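Local coordinates for putative peptide ABC-transport system periplasmic peptide-binding protein (PDB 4OEV) that binds nickel outside the cytoplasmic membrane, here together with oxalate, as the extracytoplasmic solute-binding component of an ABC-type importer, at residues A[263-268]-A[305-310]; A[257-262]-A[450-455]; A[50-55]-A[66-71]; A[60-65]-A[117-122]. All coordinates share one frame; numbering follows the deposited sequence.

Interaction 1: residues A[263-268]-A[305-310]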
loop_
_atom_site.group_PDB
_atom_site.type_symbol
_atom_site.label_atom_id
_atom_site.label_comp_id
_atom_site.label_asym_id
_atom_site.label_seq_id
_atom_site.Cartn_x
_atom_site.Cartn_y
_atom_site.Cartn_z
ATOM N N ASN A 263 -5.960 -18.491 14.377
ATOM C CA ASN A 263 -4.540 -18.393 14.039
ATOM C C ASN A 263 -3.824 -19.745 14.209
ATOM O O ASN A 263 -3.093 -20.161 13.319
ATOM C CB ASN A 263 -3.874 -17.335 14.874
ATOM C CG ASN A 263 -3.913 -15.971 14.192
ATOM O OD1 ASN A 263 -3.045 -15.661 13.373
ATOM N ND2 ASN A 263 -4.942 -15.187 14.485
ATOM N N TYR A 264 -4.063 -20.437 15.325
ATOM C CA TYR A 264 -3.426 -21.747 15.581
ATOM C C TYR A 264 -3.881 -22.813 14.591
ATOM O O TYR A 264 -3.220 -23.869 14.423
ATOM C CB TYR A 264 -3.711 -22.230 17.019
ATOM C CG TYR A 264 -2.859 -21.564 18.090
ATOM C CD1 TYR A 264 -1.482 -21.723 18.107
ATOM C CD2 TYR A 264 -3.439 -20.793 19.092
ATOM C CE1 TYR A 264 -0.701 -21.113 19.086
ATOM C CE2 TYR A 264 -2.680 -20.199 20.069
ATOM C CZ TYR A 264 -1.302 -20.358 20.062
ATOM O OH TYR A 264 -0.522 -19.732 21.020
ATOM N N ALA A 265 -4.998 -22.549 13.919
ATOM C CA ALA A 265 -5.602 -23.525 13.035
ATOM C C ALA A 265 -4.943 -23.596 11.656
ATOM O O ALA A 265 -5.107 -24.581 10.939
ATOM C CB ALA A 265 -7.072 -23.218 12.869
ATOM N N VAL A 266 -4.246 -22.541 11.263
ATOM C CA VAL A 266 -3.749 -22.457 9.885
ATOM C C VAL A 266 -2.283 -22.904 9.759
ATOM O O VAL A 266 -1.403 -22.372 10.434
ATOM C CB VAL A 266 -3.882 -20.988 9.337
ATOM C CG1 VAL A 266 -3.343 -20.923 7.874
ATOM C CG2 VAL A 266 -5.340 -20.525 9.380
ATOM N N ASP A 267 -2.018 -23.864 8.881
ATOM C CA ASP A 267 -0.651 -24.314 8.622
ATOM C C ASP A 267 -0.038 -23.426 7.548
ATOM O O ASP A 267 -0.107 -23.737 6.349
ATOM C CB ASP A 267 -0.623 -25.807 8.205
ATOM C CG ASP A 267 0.796 -26.359 8.037
ATOM O OD1 ASP A 267 1.771 -25.620 8.292
ATOM O OD2 ASP A 267 0.935 -27.558 7.707
ATOM N N LYS A 268 0.544 -22.314 7.997
ATOM C CA LYS A 268 1.098 -21.302 7.108
ATOM C C LYS A 268 2.277 -21.842 6.309
ATOM O O LYS A 268 2.477 -21.450 5.155
ATOM C CB LYS A 268 1.556 -20.074 7.910
ATOM C CG LYS A 268 0.489 -19.458 8.771
ATOM C CD LYS A 268 0.923 -18.078 9.202
ATOM C CE LYS A 268 0.418 -17.716 10.561
ATOM N NZ LYS A 268 0.880 -16.306 10.969
ATOM N N LYS A 305 -4.653 -28.675 17.890
ATOM C CA LYS A 305 -5.130 -29.124 19.201
ATOM C C LYS A 305 -5.339 -27.940 20.100
ATOM O O LYS A 305 -6.320 -27.890 20.837
ATOM C CB LYS A 305 -4.182 -30.109 19.873
ATOM C CG LYS A 305 -4.833 -30.745 21.102
ATOM C CD LYS A 305 -3.925 -31.734 21.828
ATOM C CE LYS A 305 -4.668 -32.400 22.998
ATOM N NZ LYS A 305 -5.348 -31.382 23.875
ATOM N N LYS A 306 -4.407 -26.995 20.047
ATOM C CA LYS A 306 -4.515 -25.786 20.849
ATOM C C LYS A 306 -5.708 -24.957 20.415
ATOM O O LYS A 306 -6.382 -24.342 21.260
ATOM C CB LYS A 306 -3.241 -24.947 20.766
ATOM C CG LYS A 306 -3.235 -23.821 21.779
ATOM C CD LYS A 306 -1.829 -23.295 22.017
ATOM C CE LYS A 306 -1.810 -22.201 23.094
ATOM N NZ LYS A 306 -0.412 -21.824 23.490
ATOM N N ALA A 307 -5.943 -24.907 19.099
ATOM C CA ALA A 307 -7.099 -24.175 18.569
ATOM C C ALA A 307 -8.357 -24.731 19.231
ATOM O O ALA A 307 -9.131 -23.974 19.802
ATOM C CB ALA A 307 -7.196 -24.285 17.059
ATOM N N GLU A 308 -8.535 -26.059 19.191
ATOM C CA GLU A 308 -9.710 -26.669 19.781
ATOM C C GLU A 308 -9.789 -26.426 21.287
ATOM O O GLU A 308 -10.839 -26.071 21.777
ATOM C CB GLU A 308 -9.751 -28.193 19.456
ATOM C CG GLU A 308 -10.136 -28.404 18.007
ATOM C CD GLU A 308 -10.255 -29.864 17.606
ATOM O OE1 GLU A 308 -9.973 -30.739 18.445
ATOM O OE2 GLU A 308 -10.617 -30.119 16.440
ATOM N N ASP A 309 -8.677 -26.554 22.005
ATOM C CA ASP A 309 -8.660 -26.282 23.437
ATOM C C ASP A 309 -9.126 -24.838 23.731
ATOM O O ASP A 309 -9.840 -24.586 24.716
ATOM C CB ASP A 309 -7.251 -26.503 24.006
ATOM C CG ASP A 309 -6.854 -27.960 24.036
ATOM O OD1 ASP A 309 -7.703 -28.822 23.715
ATOM O OD2 ASP A 309 -5.676 -28.244 24.355
ATOM N N LEU A 310 -8.746 -23.906 22.860
ATOM C CA LEU A 310 -9.125 -22.520 23.032
ATOM C C LEU A 310 -10.611 -22.324 22.812
ATOM O O LEU A 310 -11.250 -21.536 23.531
ATOM C CB LEU A 310 -8.359 -21.600 22.067
ATOM C CG LEU A 310 -6.952 -21.171 22.500
ATOM C CD1 LEU A 310 -6.192 -20.585 21.305
ATOM C CD2 LEU A 310 -7.056 -20.151 23.607
#

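Interaction 2: residues A[257-262]-A[450-455]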
loop_
_atom_site.group_PDB
_atom_site.type_symbol
_atom_site.label_atom_id
_atom_site.label_comp_id
_atom_site.label_asym_id
_atom_site.label_seq_id
_atom_site.Cartn_x
_atom_site.Cartn_y
_atom_site.Cartn_z
ATOM N N LYS A 257 -10.182 -15.396 22.327
ATOM C CA LYS A 257 -9.865 -16.830 22.214
ATOM C C LYS A 257 -10.197 -17.372 20.835
ATOM O O LYS A 257 -9.512 -18.255 20.335
ATOM C CB LYS A 257 -10.620 -17.639 23.275
ATOM C CG LYS A 257 -10.076 -17.434 24.710
ATOM C CD LYS A 257 -11.043 -18.070 25.769
ATOM C CE LYS A 257 -10.580 -17.819 27.216
ATOM N NZ LYS A 257 -11.580 -18.265 28.261
ATOM N N VAL A 258 -11.277 -16.882 20.238
ATOM C CA VAL A 258 -11.668 -17.339 18.894
ATOM C C VAL A 258 -10.621 -16.899 17.848
ATOM O O VAL A 258 -10.165 -17.681 17.021
ATOM C CB VAL A 258 -13.045 -16.774 18.524
ATOM C CG1 VAL A 258 -13.338 -16.943 16.995
ATOM C CG2 VAL A 258 -14.135 -17.409 19.421
ATOM N N ARG A 259 -10.188 -15.645 17.920
ATOM C CA ARG A 259 -9.214 -15.151 16.975
ATOM C C ARG A 259 -7.869 -15.864 17.168
ATOM O O ARG A 259 -7.196 -16.198 16.188
ATOM C CB ARG A 259 -9.048 -13.626 17.130
ATOM C CG ARG A 259 -10.151 -12.847 16.496
ATOM C CD ARG A 259 -9.939 -11.385 16.696
ATOM N NE ARG A 259 -10.353 -10.921 18.033
ATOM C CZ ARG A 259 -9.541 -10.358 18.923
ATOM N NH1 ARG A 259 -10.066 -9.956 20.077
ATOM N NH2 ARG A 259 -8.215 -10.180 18.684
ATOM N N GLN A 260 -7.490 -16.147 18.414
ATOM C CA GLN A 260 -6.257 -16.894 18.616
ATOM C C GLN A 260 -6.405 -18.332 18.072
ATOM O O GLN A 260 -5.505 -18.903 17.462
ATOM C CB GLN A 260 -5.909 -16.939 20.097
ATOM C CG GLN A 260 -5.686 -15.573 20.727
ATOM C CD GLN A 260 -5.468 -15.677 22.237
ATOM O OE1 GLN A 260 -6.198 -16.390 22.932
ATOM N NE2 GLN A 260 -4.478 -14.954 22.746
ATOM N N ALA A 261 -7.560 -18.913 18.311
ATOM C CA ALA A 261 -7.790 -20.285 17.847
ATOM C C ALA A 261 -7.671 -20.366 16.316
ATOM O O ALA A 261 -7.041 -21.295 15.782
ATOM C CB ALA A 261 -9.122 -20.772 18.328
ATOM N N LEU A 262 -8.269 -19.409 15.607
ATOM C CA LEU A 262 -8.205 -19.413 14.149
ATOM C C LEU A 262 -6.766 -19.245 13.643
ATOM O O LEU A 262 -6.378 -19.825 12.621
ATOM C CB LEU A 262 -9.101 -18.321 13.579
ATOM C CG LEU A 262 -10.560 -18.556 13.959
ATOM C CD1 LEU A 262 -11.377 -17.420 13.562
ATOM C CD2 LEU A 262 -11.107 -19.824 13.258
ATOM N N GLU A 450 -0.649 -10.213 21.151
ATOM C CA GLU A 450 -1.528 -10.463 22.302
ATOM C C GLU A 450 -3.004 -10.272 21.951
ATOM O O GLU A 450 -3.902 -10.844 22.576
ATOM C CB GLU A 450 -1.167 -9.550 23.505
ATOM C CG GLU A 450 0.263 -9.754 24.084
ATOM C CD GLU A 450 0.539 -11.165 24.630
ATOM O OE1 GLU A 450 -0.417 -11.912 24.970
ATOM O OE2 GLU A 450 1.732 -11.534 24.737
ATOM N N ASN A 451 -3.251 -9.417 20.976
ATOM C CA ASN A 451 -4.596 -9.117 20.564
ATOM C C ASN A 451 -4.617 -8.996 19.046
ATOM O O ASN A 451 -4.654 -7.889 18.488
ATOM C CB ASN A 451 -5.087 -7.845 21.249
ATOM C CG ASN A 451 -6.534 -7.541 20.929
ATOM O OD1 ASN A 451 -7.302 -8.417 20.489
ATOM N ND2 ASN A 451 -6.922 -6.320 21.160
ATOM N N PRO A 452 -4.595 -10.147 18.366
ATOM C CA PRO A 452 -4.381 -10.191 16.909
ATOM C C PRO A 452 -5.590 -9.651 16.115
ATOM O O PRO A 452 -6.713 -10.099 16.269
ATOM C CB PRO A 452 -4.128 -11.683 16.635
ATOM C CG PRO A 452 -4.826 -12.414 17.814
ATOM C CD PRO A 452 -4.686 -11.477 18.990
ATOM N N PRO A 453 -5.350 -8.633 15.289
ATOM C CA PRO A 453 -6.423 -8.121 14.435
ATOM C C PRO A 453 -6.639 -9.036 13.217
ATOM O O PRO A 453 -7.676 -8.933 12.531
ATOM C CB PRO A 453 -5.873 -6.774 13.985
ATOM C CG PRO A 453 -4.401 -6.991 13.959
ATOM C CD PRO A 453 -4.119 -7.821 15.172
ATOM N N PHE A 454 -5.606 -9.818 12.901
ATOM C CA PHE A 454 -5.544 -10.587 11.640
ATOM C C PHE A 454 -5.197 -12.057 11.877
ATOM O O PHE A 454 -4.749 -12.456 12.970
ATOM C CB PHE A 454 -4.475 -10.070 10.644
ATOM C CG PHE A 454 -4.646 -8.629 10.115
ATOM C CD1 PHE A 454 -5.820 -7.856 10.261
ATOM C CD2 PHE A 454 -3.600 -8.084 9.353
ATOM C CE1 PHE A 454 -5.879 -6.531 9.768
ATOM C CE2 PHE A 454 -3.657 -6.765 8.849
ATOM C CZ PHE A 454 -4.803 -6.002 9.037
ATOM N N ILE A 455 -5.301 -12.850 10.810
ATOM C CA ILE A 455 -4.379 -13.986 10.656
ATOM C C ILE A 455 -3.344 -13.572 9.597
ATOM O O ILE A 455 -3.728 -13.392 8.418
ATOM C CB ILE A 455 -5.017 -15.270 10.169
ATOM C CG1 ILE A 455 -6.128 -15.718 11.132
ATOM C CG2 ILE A 455 -3.948 -16.312 10.063
ATOM C CD1 ILE A 455 -6.845 -16.978 10.656
#

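Interaction 3: residues A[50-55]-A[66-71]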
loop_
_atom_site.group_PDB
_atom_site.type_symbol
_atom_site.label_atom_id
_atom_site.label_comp_id
_atom_site.label_asym_id
_atom_site.label_seq_id
_atom_site.Cartn_x
_atom_site.Cartn_y
_atom_site.Cartn_z
ATOM N N LEU A 50 12.560 17.515 -5.857
ATOM C CA LEU A 50 12.284 18.942 -6.074
ATOM C C LEU A 50 13.078 19.769 -5.094
ATOM O O LEU A 50 13.412 20.947 -5.371
ATOM C CB LEU A 50 10.799 19.260 -5.941
ATOM C CG LEU A 50 9.890 18.797 -7.082
ATOM C CD1 LEU A 50 8.420 19.118 -6.732
ATOM C CD2 LEU A 50 10.294 19.418 -8.425
ATOM N N ALA A 51 13.422 19.177 -3.959
ATOM C CA ALA A 51 14.262 19.879 -2.985
ATOM C C ALA A 51 15.736 19.502 -3.185
ATOM O O ALA A 51 16.042 18.314 -3.303
ATOM C CB ALA A 51 13.814 19.580 -1.567
ATOM N N LYS A 52 16.635 20.503 -3.254
ATOM C CA LYS A 52 18.077 20.253 -3.393
ATOM C C LYS A 52 18.744 19.716 -2.113
ATOM O O LYS A 52 19.634 18.863 -2.179
ATOM C CB LYS A 52 18.838 21.569 -3.800
ATOM C CG LYS A 52 18.447 22.202 -5.139
ATOM C CD LYS A 52 19.248 23.505 -5.477
ATOM C CE LYS A 52 19.195 23.810 -7.013
ATOM N NZ LYS A 52 20.110 24.875 -7.548
ATOM N N SER A 53 18.346 20.251 -0.946
ATOM C CA SER A 53 18.855 19.786 0.352
ATOM C C SER A 53 17.970 20.261 1.503
ATOM O O SER A 53 16.986 20.975 1.299
ATOM C CB SER A 53 20.271 20.261 0.617
ATOM O OG SER A 53 20.289 21.636 1.016
ATOM N N TRP A 54 18.336 19.820 2.703
ATOM C CA TRP A 54 17.572 20.107 3.910
ATOM C C TRP A 54 18.401 19.884 5.184
ATOM O O TRP A 54 19.287 19.026 5.217
ATOM C CB TRP A 54 16.289 19.241 3.941
ATOM C CG TRP A 54 16.523 17.766 3.752
ATOM C CD1 TRP A 54 16.805 16.839 4.716
ATOM C CD2 TRP A 54 16.539 17.053 2.502
ATOM N NE1 TRP A 54 16.961 15.590 4.146
ATOM C CE2 TRP A 54 16.817 15.709 2.787
ATOM C CE3 TRP A 54 16.319 17.425 1.178
ATOM C CZ2 TRP A 54 16.891 14.742 1.789
ATOM C CZ3 TRP A 54 16.420 16.467 0.188
ATOM C CH2 TRP A 54 16.702 15.150 0.498
ATOM N N ASP A 55 18.097 20.671 6.220
ATOM C CA ASP A 55 18.676 20.543 7.549
ATOM C C ASP A 55 17.581 20.413 8.604
ATOM O O ASP A 55 16.632 21.204 8.609
ATOM C CB ASP A 55 19.566 21.778 7.859
ATOM C CG ASP A 55 20.669 21.994 6.807
ATOM O OD1 ASP A 55 21.682 21.257 6.845
ATOM O OD2 ASP A 55 20.482 22.808 5.880
ATOM N N PHE A 66 15.665 23.453 1.105
ATOM C CA PHE A 66 16.178 24.273 -0.011
ATOM C C PHE A 66 15.832 23.646 -1.380
ATOM O O PHE A 66 16.147 22.475 -1.656
ATOM C CB PHE A 66 17.685 24.460 0.169
ATOM C CG PHE A 66 18.046 25.047 1.509
ATOM C CD1 PHE A 66 18.005 26.420 1.721
ATOM C CD2 PHE A 66 18.406 24.226 2.558
ATOM C CE1 PHE A 66 18.302 26.954 2.975
ATOM C CE2 PHE A 66 18.699 24.728 3.795
ATOM C CZ PHE A 66 18.657 26.109 4.015
ATOM N N LEU A 67 15.152 24.429 -2.214
ATOM C CA LEU A 67 14.514 23.915 -3.430
ATOM C C LEU A 67 15.307 24.140 -4.714
ATOM O O LEU A 67 16.107 25.073 -4.767
ATOM C CB LEU A 67 13.156 24.577 -3.579
ATOM C CG LEU A 67 12.360 24.521 -2.267
ATOM C CD1 LEU A 67 11.085 25.275 -2.435
ATOM C CD2 LEU A 67 12.078 23.019 -1.950
ATOM N N ARG A 68 15.030 23.340 -5.756
ATOM C CA ARG A 68 15.588 23.638 -7.091
ATOM C C ARG A 68 14.932 24.905 -7.651
ATOM O O ARG A 68 13.749 25.149 -7.392
ATOM C CB ARG A 68 15.390 22.460 -8.053
ATOM C CG ARG A 68 15.998 21.164 -7.567
ATOM C CD ARG A 68 15.861 19.999 -8.611
ATOM N NE ARG A 68 16.370 20.375 -9.956
ATOM C CZ ARG A 68 17.093 19.588 -10.754
ATOM N NH1 ARG A 68 17.492 20.014 -11.950
ATOM N NH2 ARG A 68 17.451 18.380 -10.359
ATOM N N ASP A 69 15.687 25.757 -8.355
ATOM C CA ASP A 69 15.031 26.931 -8.927
ATOM C C ASP A 69 14.708 26.713 -10.400
ATOM O O ASP A 69 14.045 27.533 -11.032
ATOM C CB ASP A 69 15.854 28.212 -8.720
ATOM C CG ASP A 69 17.287 28.108 -9.217
ATOM O OD1 ASP A 69 17.650 27.152 -9.926
ATOM O OD2 ASP A 69 18.058 29.042 -8.908
ATOM N N ASP A 70 15.076 25.544 -10.909
ATOM C CA ASP A 70 14.984 25.280 -12.346
ATOM C C ASP A 70 13.828 24.366 -12.759
ATOM O O ASP A 70 13.877 23.731 -13.811
ATOM C CB ASP A 70 16.304 24.674 -12.840
ATOM C CG ASP A 70 16.581 23.314 -12.245
ATOM O OD1 ASP A 70 15.951 22.947 -11.220
ATOM O OD2 ASP A 70 17.436 22.595 -12.822
ATOM N N VAL A 71 12.781 24.288 -11.935
ATOM C CA VAL A 71 11.672 23.392 -12.244
ATOM C C VAL A 71 10.455 24.102 -12.832
ATOM O O VAL A 71 10.055 25.159 -12.357
ATOM C CB VAL A 71 11.241 22.616 -10.980
ATOM C CG1 VAL A 71 10.001 21.768 -11.259
ATOM C CG2 VAL A 71 12.422 21.794 -10.439
#

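Interaction 4: residues A[60-65]-A[117-122]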
loop_
_atom_site.group_PDB
_atom_site.type_symbol
_atom_site.label_atom_id
_atom_site.label_comp_id
_atom_site.label_asym_id
_atom_site.label_seq_id
_atom_site.Cartn_x
_atom_site.Cartn_y
_atom_site.Cartn_z
ATOM N N GLY A 60 14.568 17.824 16.403
ATOM C CA GLY A 60 13.710 17.186 15.411
ATOM C C GLY A 60 12.472 18.009 15.046
ATOM O O GLY A 60 11.600 17.526 14.321
ATOM N N LEU A 61 12.379 19.251 15.543
ATOM C CA LEU A 61 11.140 20.014 15.366
ATOM C C LEU A 61 11.136 20.948 14.149
ATOM O O LEU A 61 10.054 21.362 13.700
ATOM C CB LEU A 61 10.818 20.855 16.622
ATOM C CG LEU A 61 10.471 20.103 17.901
ATOM C CD1 LEU A 61 9.958 21.039 18.984
ATOM C CD2 LEU A 61 9.467 19.019 17.587
ATOM N N VAL A 62 12.312 21.267 13.620
ATOM C CA VAL A 62 12.422 22.289 12.566
ATOM C C VAL A 62 13.150 21.814 11.306
ATOM O O VAL A 62 14.282 21.315 11.375
ATOM C CB VAL A 62 13.125 23.550 13.097
ATOM C CG1 VAL A 62 13.420 24.506 11.968
ATOM C CG2 VAL A 62 12.244 24.233 14.134
ATOM N N TYR A 63 12.491 22.000 10.165
ATOM C CA TYR A 63 13.006 21.551 8.855
ATOM C C TYR A 63 13.270 22.730 7.976
ATOM O O TYR A 63 12.330 23.417 7.575
ATOM C CB TYR A 63 12.004 20.633 8.131
ATOM C CG TYR A 63 11.896 19.243 8.711
ATOM C CD1 TYR A 63 12.271 18.132 7.971
ATOM C CD2 TYR A 63 11.434 19.044 9.998
ATOM C CE1 TYR A 63 12.175 16.850 8.494
ATOM C CE2 TYR A 63 11.355 17.786 10.536
ATOM C CZ TYR A 63 11.718 16.689 9.777
ATOM O OH TYR A 63 11.653 15.447 10.342
ATOM N N ASP A 64 14.538 22.927 7.617
ATOM C CA ASP A 64 14.882 23.945 6.640
ATOM C C ASP A 64 15.085 23.256 5.309
ATOM O O ASP A 64 15.985 22.423 5.189
ATOM C CB ASP A 64 16.150 24.709 7.030
ATOM C CG ASP A 64 15.906 25.741 8.126
ATOM O OD1 ASP A 64 15.348 26.815 7.819
ATOM O OD2 ASP A 64 16.306 25.477 9.278
ATOM N N ILE A 65 14.225 23.549 4.335
ATOM C CA ILE A 65 14.299 22.854 3.043
ATOM C C ILE A 65 14.655 23.822 1.901
ATOM O O ILE A 65 14.015 24.866 1.761
ATOM C CB ILE A 65 13.007 22.139 2.712
ATOM C CG1 ILE A 65 12.658 21.185 3.846
ATOM C CG2 ILE A 65 13.141 21.385 1.384
ATOM C CD1 ILE A 65 11.546 20.239 3.503
ATOM N N HIS A 117 13.630 28.510 -0.183
ATOM C CA HIS A 117 13.874 28.152 1.212
ATOM C C HIS A 117 12.556 28.187 1.986
ATOM O O HIS A 117 11.948 29.249 2.140
ATOM C CB HIS A 117 14.853 29.126 1.891
ATOM C CG HIS A 117 15.176 28.795 3.325
ATOM N ND1 HIS A 117 15.817 29.688 4.168
ATOM C CD2 HIS A 117 15.006 27.660 4.047
ATOM C CE1 HIS A 117 15.980 29.136 5.358
ATOM N NE2 HIS A 117 15.505 27.900 5.308
ATOM N N VAL A 118 12.130 27.028 2.480
ATOM C CA VAL A 118 10.968 26.996 3.388
ATOM C C VAL A 118 11.452 26.476 4.726
ATOM O O VAL A 118 12.420 25.723 4.821
ATOM C CB VAL A 118 9.765 26.178 2.864
ATOM C CG1 VAL A 118 9.264 26.770 1.546
ATOM C CG2 VAL A 118 10.091 24.668 2.750
ATOM N N LYS A 119 10.836 26.993 5.781
ATOM C CA LYS A 119 11.165 26.603 7.127
ATOM C C LYS A 119 9.885 26.000 7.690
ATOM O O LYS A 119 8.928 26.725 7.959
ATOM C CB LYS A 119 11.626 27.811 7.942
ATOM C CG LYS A 119 12.128 27.523 9.340
ATOM C CD LYS A 119 12.411 28.862 10.048
ATOM C CE LYS A 119 13.437 28.714 11.143
ATOM N NZ LYS A 119 12.949 27.704 12.130
ATOM N N ILE A 120 9.897 24.686 7.884
ATOM C CA ILE A 120 8.727 23.964 8.370
ATOM C C ILE A 120 8.944 23.692 9.833
ATOM O O ILE A 120 9.972 23.154 10.226
ATOM C CB ILE A 120 8.519 22.631 7.603
ATOM C CG1 ILE A 120 8.449 22.888 6.109
ATOM C CG2 ILE A 120 7.250 21.891 8.114
ATOM C CD1 ILE A 120 8.717 21.637 5.262
ATOM N N THR A 121 7.981 24.093 10.654
ATOM C CA THR A 121 8.061 23.811 12.070
ATOM C C THR A 121 6.924 22.859 12.491
ATOM O O THR A 121 5.758 22.990 12.090
ATOM C CB THR A 121 8.016 25.115 12.934
ATOM O OG1 THR A 121 9.182 25.903 12.661
ATOM C CG2 THR A 121 7.989 24.769 14.404
ATOM N N LEU A 122 7.300 21.901 13.311
ATOM C CA LEU A 122 6.372 20.837 13.712
ATOM C C LEU A 122 5.980 20.984 15.172
ATOM O O LEU A 122 6.733 21.533 15.962
ATOM C CB LEU A 122 6.997 19.481 13.499
ATOM C CG LEU A 122 7.509 19.013 12.142
ATOM C CD1 LEU A 122 8.061 17.601 12.345
ATOM C CD2 LEU A 122 6.359 19.047 11.155
#

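Interaction 1: residues A[263-268]-A[305-310]
Tyr264 and Lys306 meet where the C-terminal end of helix 256-265 packs against helix 304-313. The lysine lays its aliphatic chain over one face of the phenol ring: its CD stands 3.8 Å from the ring centroid of Tyr264 and 19° off the ring normal, a CH-pi contact displaced toward the rim. Lys306 reaches this place because its CG is anti to the backbone N (chi1 -170°) and the rest of the chain is extended, running obliquely over the ring toward the hydroxyl. There Lys306 NZ gives a weak hydrogen bond to Tyr264 OH at 3.2 Å. This ammonium end, with its weak bond, is the loose side of the contact, for Lys306 is exposed; a lysine suits it, since its methylenes can cover an aromatic face while the ammonium stays near solvent.

The tight side is apolar and lies at the root of the tyrosine. Tyr264 and Ala307 have their CA atoms only 5.3 Å apart, a closeness that the small methyl of alanine permits, and Tyr264 CB rests 4.0 Å from Ala307 CB. The same methyl also meets Ala265, with 4.3 Å between Ala265 CB and Ala307 CB. At the ring edge, near its plane, Leu310 CD1 comes to 3.5 Å from Tyr264 CD2, with the two side chains roughly perpendicular.

Tyr300 adds an edge-to-face ring contact to Tyr264. Beyond the tyrosine, Val266 packs on Leu351 and Phe355 of helix 342-357 and on Ile455 and Leu457 of strand 454-467, so the end of helix 256-265 is wedged between helices and sheet.

Interaction 2: residues A[257-262]-A[450-455]
Arg259 and Pro452 bring a helix and the approach to a strand together, their CA atoms 6.9 Å apart. Segment 257-262 is helical throughout, whereas 450-455 leaves a helix at Asn451 and enters strand 454-467 at Phe454. Helix 256-265 thus packs on the loop leading into strand 454-467 and on the start of that strand, which belongs to a six-stranded antiparallel sheet of this family 5 solute-binding protein. A second close approach of the backbones, Leu262 to Ile455, lies at the strand end.

Between the segments the chief polar link is the guanidinium of Arg259. Its chain bends at chi3 (-80°), turning NH2 toward two oxygens at the edge of the group: Asn451 OD1 at 2.7 Å from Arg259 NH2, and Pro452 O at 2.8 Å from the same nitrogen. Neither bond is straight, with angles near 150° at the hydrogen, and Pro452 O is approached from above its carbonyl plane. Arginine suits this place because one nitrogen can serve both oxygens, leaving NH1 to reach Lys254 O and, weakly, Asn451 OD1. The amide of Asn451 is turned 57° from the guanidinium plane, and its ND2 is held by Asp418 OD2, which fixes which end of the amide faces the arginine. Proline has no N-H needing a partner, and its CD comes to 3.8 Å from Arg259 NH2, at the edge of the guanidinium.

Farther along, the slender end of Ile455 probes the helix backbone: its CD1 stops 3.9 Å from Leu262 CB and 3.5 Å from Leu262 O.

Interaction 3: residues A[50-55]-A[66-71]
Lys52 runs past Phe66 and Leu67 of the facing strand and crosses Arg68, just beyond its end, at about a right angle. Its CB is near Phe66 O; its CG, anti to the carbonyl carbon (chi1 -62°), sits 3.6 Å from Arg68 CG. The extended chain then carries CD to Leu67 O, 3.6 Å away, and CE to Arg68 CA. At the tip, Lys52 NZ stops 4.1 Å from Asp69 OD1, too far for a salt bridge, though the opposite charges may still attract. A long, flexible lysine suits this exposed edge, where its methylenes pack and its ammonium stays by solvent.

The guanidinium of Arg68 is engaged within its own segment: NE and NH1 grip the two oxygens of Asp70 side-on, each through a syn lone pair.

These strands form the antiparallel hairpin of 51-56 and 62-67, and a classic beta bulge interrupts its register: Lys52 and Ser53 both face Phe66. Phe66 O consequently receives two N-H groups, a weak, bent bond from Lys52 N and a straighter one from Ser53 N at 3.2 Å, while Phe66 N returns a bond to Ser53 O. Past the bulge, Arg68 N points almost linearly at Leu50 O, 2.9 Å away.

On the buried side, Leu50 CD2 meets the branched end of Val71, 3.7 Å from Val71 CG1, and Ala51 CB touches Leu67 CD2. Small Ala51 suits a pair whose backbones close to 4.1 Å between Ala51 CA and Leu67 CA. The Phe66 ring presents its edge to Asp55 OD2, 3.3 Å from Phe66 CE2, with carboxylate and ring planes 71° apart.

Interaction 4: residues A[60-65]-A[117-122]
The imidazole of His117 meets Asp64 at its edge: His117 NE2 donates to Asp64 OD1 at 2.7 Å, with the acceptor close to the ring plane. Asp64 OD1 is met on its anti side, the donor tilted 24° out of the carboxylate plane, and the carboxylate is turned 45° from the ring. Ile65 O also lies at the imidazole edge, and the ring of Phe66 stacks on the imidazole. His117 reaches across because its CG is anti to the backbone N (chi1 -179°); histidine suits the place as a flat donor long enough to bridge two strands. Tyr63 has Ile120 O at its ring edge, and Phe129 makes an edge-to-face contact with it.

On the face shared by Tyr63 and Ile120, branched and aromatic groups fill the buried side: Ile65 CD1 touches Ile120 CD1 at 3.6 Å, both beta-branched residues that suit an extended strand, and Tyr63 CE2 lies 3.8 Å from Leu122 CD1. On the other face, Lys119 bends at chi4 and carries NZ over Val62, 3.2 Å from Val62 CG1.

Reciprocal backbone bonds join Tyr63 with Ile120 and Ile65 with Val118, and Leu122 N adds one to Leu61 O. This regular ladder is that of two central neighbours in a four-stranded antiparallel sheet.

How the interactions relate
From the N terminus, interaction 3 opens first, and its segments alternate with those of interaction 4: the short hairpin loop from 50-55 to 66-71 crosses the longer loop from 60-65 to 117-122. Strand 62-67 serves both, so together they bind three adjacent strands of one sheet, with Asp55 O and Asp64 N probably hydrogen-bonded between them. Both close before residue 257. Interaction 2 then spans 187 intervening residues, and interaction 1 nests inside that loop; helix 256-265 is common to the two, and Asn263 ND2 probably bonds to Phe454 O. The pairs lie far apart, interactions 1 and 3 having centres about 54 Å apart, on opposite sides of the chain's centre.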